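Local coordinates for putative chromatin binding protein (Chaetomium thermophilum, PDB 6QP0) that probably binds and hydrolyses ATP as a tRNA-dependent, P-loop ATPase needed for tRNA modification by Elongator, this chain being its nucleotide-binding part, at residues Pro3-Thr8 against Lys124-Leu129. Residues are numbered along the deposited sequence; the frame is centred on the assembly and turned at random.
Sequences PLIVVT and KDIVIL
P3 begins the pairing with its carbonyl: V127 N donates to P3 O over 2.7 Å, and the same oxygen receives a CA-H contact from I126. As a proline, P3 has no N-H to give D125 O; its ring lays CG and CD against I126 CG1, with CD 3.9 Å from that atom. L4 turns its backbone bonds to P152 and C154, at the start of strand 153-158, while the side chain bridges back: CG stands anti to the backbone N (chi1 -180°), and the CD1 branch reaches V127 CG1 at 3.8 Å. I5 then uses both polar backbone atoms. I5 N donates to V127 O at 2.8 Å, and I5 O accepts from L129 N at 3.1 Å. On the side of the sheet opposite L4, I5 CD1 packs diagonally on I126 CG2, 4.0 Å away. V6 again bonds to strand 153-158, and its side chain shares the L4, V127 and L129 face. V7 N closes the ladder on L129 O, a more bent bond (143° at the hydrogen), with V7 CG2 lying 4.1 Å from I128 CG2.

The N-to-C directions of strand segments 4-8 and 125-129 differ by 8°, and the alternation of bonded residues identifies parallel pairing of two inner strands in an order 2-3-1-4-5 sheet. Helices 106-120 and 136-148 pack over the L4 and L129 face; helix 15-31 packs against I5 and I128. Four N-H...O bonds thus satisfy the atoms they join within the sheet, N133 ND2 takes V7 O, and branched aliphatic chains fill both faces, a buried, apolar contact that sets strand 4-9, leading into the P-loop that binds ADP, beside strand 125-130, which ends at the magnesium ligand D130.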
# COMPACT_ATOMS: atom_id res chain seq x y z
N PRO A 3 -14.55 -2.90 2.77
CA PRO A 3 -13.31 -3.61 3.07
C PRO A 3 -12.06 -2.80 2.78
O PRO A 3 -12.06 -1.95 1.89
CB PRO A 3 -13.39 -4.84 2.14
CG PRO A 3 -14.85 -5.10 2.02
CD PRO A 3 -15.54 -3.75 2.08
N LEU A 4 -10.99 -3.08 3.52
CA LEU A 4 -9.71 -2.41 3.36
C LEU A 4 -8.66 -3.43 2.94
O LEU A 4 -8.58 -4.52 3.51
CB LEU A 4 -9.29 -1.71 4.65
CG LEU A 4 -7.95 -0.96 4.60
CD1 LEU A 4 -8.02 0.19 3.61
CD2 LEU A 4 -7.56 -0.47 5.98
N ILE A 5 -7.87 -3.07 1.94
CA ILE A 5 -6.78 -3.90 1.45
C ILE A 5 -5.50 -3.07 1.57
O ILE A 5 -5.29 -2.14 0.79
CB ILE A 5 -7.00 -4.37 0.01
CG1 ILE A 5 -8.26 -5.24 -0.07
CG2 ILE A 5 -5.78 -5.12 -0.50
CD1 ILE A 5 -8.77 -5.46 -1.48
N VAL A 6 -4.66 -3.41 2.54
CA VAL A 6 -3.44 -2.67 2.79
C VAL A 6 -2.34 -3.25 1.91
O VAL A 6 -1.87 -4.37 2.13
CB VAL A 6 -3.04 -2.73 4.27
CG1 VAL A 6 -1.85 -1.81 4.54
CG2 VAL A 6 -4.22 -2.35 5.16
N VAL A 7 -1.95 -2.49 0.89
CA VAL A 7 -0.77 -2.84 0.10
C VAL A 7 0.47 -2.40 0.87
O VAL A 7 0.46 -1.41 1.60
CB VAL A 7 -0.84 -2.18 -1.29
CG1 VAL A 7 0.45 -2.43 -2.06
CG2 VAL A 7 -2.04 -2.69 -2.06
N THR A 8 1.55 -3.16 0.70
CA THR A 8 2.78 -2.86 1.42
C THR A 8 3.96 -3.43 0.63
O THR A 8 3.82 -4.44 -0.06
CB THR A 8 2.77 -3.43 2.84
OG1 THR A 8 4.01 -3.14 3.49
CG2 THR A 8 2.54 -4.94 2.82
N LYS A 124 -19.57 -1.60 2.64
CA LYS A 124 -19.89 -1.72 1.22
C LYS A 124 -18.88 -1.02 0.33
O LYS A 124 -19.12 -0.88 -0.88
CB LYS A 124 -21.29 -1.16 0.95
CG LYS A 124 -22.39 -1.79 1.80
N ASP A 125 -17.75 -0.58 0.88
CA ASP A 125 -16.75 0.18 0.14
C ASP A 125 -15.41 -0.52 0.26
O ASP A 125 -14.83 -0.60 1.36
CB ASP A 125 -16.66 1.62 0.66
CG ASP A 125 -17.92 2.41 0.40
OD1 ASP A 125 -18.92 2.18 1.11
OD2 ASP A 125 -17.91 3.25 -0.52
N ILE A 126 -14.90 -1.03 -0.86
CA ILE A 126 -13.60 -1.67 -0.91
C ILE A 126 -12.55 -0.61 -1.19
O ILE A 126 -12.66 0.14 -2.17
CB ILE A 126 -13.57 -2.78 -1.97
CG1 ILE A 126 -14.65 -3.82 -1.67
CG2 ILE A 126 -12.20 -3.44 -2.02
CD1 ILE A 126 -14.87 -4.82 -2.79
N VAL A 127 -11.54 -0.54 -0.33
CA VAL A 127 -10.52 0.50 -0.39
C VAL A 127 -9.16 -0.15 -0.57
O VAL A 127 -8.77 -1.03 0.21
CB VAL A 127 -10.54 1.37 0.89
CG1 VAL A 127 -9.38 2.36 0.87
CG2 VAL A 127 -11.87 2.10 1.01
N ILE A 128 -8.43 0.29 -1.60
CA ILE A 128 -7.07 -0.15 -1.86
C ILE A 128 -6.13 0.97 -1.43
O ILE A 128 -6.15 2.06 -2.02
CB ILE A 128 -6.86 -0.50 -3.34
CG1 ILE A 128 -7.81 -1.61 -3.78
CG2 ILE A 128 -5.41 -0.90 -3.58
CD1 ILE A 128 -7.87 -1.79 -5.28
N LEU A 129 -5.29 0.70 -0.44
CA LEU A 129 -4.33 1.68 0.07
C LEU A 129 -2.96 1.33 -0.51
O LEU A 129 -2.27 0.44 -0.00
CB LEU A 129 -4.32 1.71 1.59
CG LEU A 129 -3.51 2.83 2.24
CD1 LEU A 129 -4.08 4.19 1.86
CD2 LEU A 129 -3.46 2.67 3.75